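Local coordinates for uncharacterized protein Atu2452 (Agrobacterium tumefaciens, PDB 2R8B) that is of unknown function but probably acts as a serine hydrolase of the alpha/beta-hydrolase superfamily, related to dienelactone hydrolase, at residues L120-A123 against T124-A128. Sequence-based numbering, arbitrary orientation.
Sequences LERA and TGKMA
The carbonyl oxygen of L120 is gripped twice by T124, an example of how a threonine inside a helix can double the i to i+4 bond that its own amide makes. T124 N reaches L120 O at 2.9 Å and T124 OG1 reaches the same oxygen at 2.8 Å, the two donors coming from opposite faces of the carbonyl plane. The hydroxyl stands about 35° out of that plane, off the lone-pair directions. With OG1 anti to T124's own carbonyl carbon (chi1 -65°), it lies beside T124 N and leans back over the preceding turn, where L120 CG is 4.1 Å from OG1. The hydroxyl donates to L120 O and accepts from the side-chain amide nitrogen, ND2, of N157 on helix 150-161, which accounts for both bonds of a buried group.

All of this lies on the first half of helix 117-138, in what appears to be an alpha/beta-hydrolase fold. Its inner side, L120, T124 and M127, packs on helix 150-161, whose start belongs to a GxSxG pattern that looks like the nucleophile elbow of this fold. Regular backbone bonds continue the pattern, G125 N to E121 O at 3.0 Å and M127 N to A123 O at 2.8 Å.

On another side of the helix, R122 and K126 extend alongside each other in the same direction. R122 NH1 meets K126 CD at 3.9 Å, the methylene approaching the rim of the guanidinium roughly within its plane, while NH1 and K126 NZ stay 5.0 Å apart. Their like charges are probably eased by acidic neighbours: R122 NE forms a salt bridge with D119, and D97 makes long, weak ion pairs with both residues. Y51 receives K126 in a cation-pi contact.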
ATOM      1  N   LEU A 120       0.198   8.066 -12.653  1.00 49.48           N
ATOM      2  CA  LEU A 120      -0.211   7.800 -11.287  1.00 49.74           C
ATOM      3  C   LEU A 120      -1.718   7.811 -11.113  1.00 49.74           C
ATOM      4  O   LEU A 120      -2.260   6.941 -10.431  1.00 49.18           O
ATOM      5  CB  LEU A 120       0.431   8.783 -10.307  1.00 49.65           C
ATOM      6  CG  LEU A 120      -0.011   8.623  -8.853  1.00 48.85           C
ATOM      7  CD1 LEU A 120       0.730   7.476  -8.208  1.00 49.10           C
ATOM      8  CD2 LEU A 120       0.227   9.895  -8.075  1.00 47.64           C
ATOM      9  N   GLU A 121      -2.385   8.788 -11.721  1.00 50.01           N
ATOM     10  CA  GLU A 121      -3.830   8.855 -11.676  1.00 51.79           C
ATOM     11  C   GLU A 121      -4.429   7.648 -12.414  1.00 51.48           C
ATOM     12  O   GLU A 121      -5.371   6.999 -11.916  1.00 51.37           O
ATOM     13  CB  GLU A 121      -4.317  10.188 -12.211  1.00 51.44           C
ATOM     14  CG  GLU A 121      -5.597  10.164 -13.058  1.00 54.43           C
ATOM     15  CD  GLU A 121      -6.165  11.585 -13.256  1.00 55.55           C
ATOM     16  OE1 GLU A 121      -6.488  12.168 -12.197  1.00 62.51           O
ATOM     17  OE2 GLU A 121      -6.284  12.122 -14.410  1.00 56.19           O
ATOM     18  N   ARG A 122      -3.843   7.301 -13.563  1.00 51.44           N
ATOM     19  CA  ARG A 122      -4.282   6.096 -14.292  1.00 51.26           C
ATOM     20  C   ARG A 122      -4.251   4.849 -13.408  1.00 51.13           C
ATOM     21  O   ARG A 122      -5.215   4.074 -13.415  1.00 51.37           O
ATOM     22  CB  ARG A 122      -3.485   5.859 -15.596  1.00 51.44           C
ATOM     23  CG  ARG A 122      -3.925   4.605 -16.376  1.00 50.31           C
ATOM     24  CD  ARG A 122      -2.856   4.061 -17.329  1.00 50.39           C
ATOM     25  NE  ARG A 122      -1.551   3.778 -16.695  1.00 50.61           N
ATOM     26  CZ  ARG A 122      -1.300   2.832 -15.761  1.00 49.06           C
ATOM     27  NH1 ARG A 122      -2.263   2.046 -15.289  1.00 45.72           N
ATOM     28  NH2 ARG A 122      -0.063   2.668 -15.286  1.00 45.71           N
ATOM     29  N   ALA A 123      -3.160   4.695 -12.650  1.00 50.69           N
ATOM     30  CA  ALA A 123      -2.849   3.476 -11.901  1.00 51.06           C
ATOM     31  C   ALA A 123      -3.662   3.400 -10.623  1.00 51.75           C
ATOM     32  O   ALA A 123      -4.042   2.318 -10.142  1.00 51.82           O
ATOM     33  CB  ALA A 123      -1.380   3.426 -11.570  1.00 50.66           C
ATOM     34  N   THR A 124      -3.923   4.578 -10.074  1.00 52.43           N
ATOM     35  CA  THR A 124      -4.744   4.706  -8.880  1.00 51.90           C
ATOM     36  C   THR A 124      -6.151   4.263  -9.215  1.00 51.76           C
ATOM     37  O   THR A 124      -6.724   3.459  -8.483  1.00 52.82           O
ATOM     38  CB  THR A 124      -4.662   6.132  -8.328  1.00 51.85           C
ATOM     39  OG1 THR A 124      -3.314   6.353  -7.912  1.00 50.23           O
ATOM     40  CG2 THR A 124      -5.592   6.332  -7.146  1.00 51.71           C
ATOM     41  N   GLY A 125      -6.669   4.732 -10.348  1.00 51.42           N
ATOM     42  CA  GLY A 125      -7.955   4.302 -10.858  1.00 50.82           C
ATOM     43  C   GLY A 125      -8.025   2.829 -11.176  1.00 50.96           C
ATOM     44  O   GLY A 125      -9.068   2.226 -10.970  1.00 51.15           O
ATOM     45  N   LYS A 126      -6.925   2.242 -11.658  1.00 51.09           N
ATOM     46  CA  LYS A 126      -6.871   0.794 -11.953  1.00 51.07           C
ATOM     47  C   LYS A 126      -6.886  -0.028 -10.663  1.00 51.76           C
ATOM     48  O   LYS A 126      -7.755  -0.874 -10.493  1.00 51.69           O
ATOM     49  CB  LYS A 126      -5.644   0.461 -12.803  1.00 51.29           C
ATOM     50  CG  LYS A 126      -5.596  -0.933 -13.404  1.00 50.92           C
ATOM     51  CD  LYS A 126      -4.547  -1.042 -14.527  1.00 50.62           C
ATOM     52  CE  LYS A 126      -3.959  -2.468 -14.607  1.00 50.22           C
ATOM     53  NZ  LYS A 126      -3.301  -2.808 -15.913  1.00 46.93           N
HETATM   54  N   MSE A 127      -5.947   0.243  -9.748  1.00 52.90           N
HETATM   55  CA  MSE A 127      -5.949  -0.344  -8.401  1.00 53.44           C
HETATM   56  C   MSE A 127      -7.282  -0.325  -7.671  1.00 53.43           C
HETATM   57  O   MSE A 127      -7.757  -1.376  -7.204  1.00 54.28           O
HETATM   58  CB  MSE A 127      -4.990   0.385  -7.509  1.00 54.43           C
HETATM   59  CG  MSE A 127      -3.742  -0.309  -7.329  1.00 57.08           C
HETATM   60 SE   MSE A 127      -3.861  -2.068  -6.541  0.90 64.92          SE
HETATM   61  CE  MSE A 127      -2.322  -2.694  -7.589  1.00 60.02           C
ATOM     62  N   ALA A 128      -7.868   0.864  -7.532  1.00 52.35           N
ATOM     63  CA  ALA A 128      -9.163   0.981  -6.900  1.00 52.12           C
ATOM     64  C   ALA A 128     -10.131  -0.065  -7.476  1.00 52.49           C
ATOM     65  O   ALA A 128     -10.717  -0.843  -6.732  1.00 52.40           O
ATOM     66  CB  ALA A 128      -9.707   2.352  -7.106  1.00 52.20           C
TER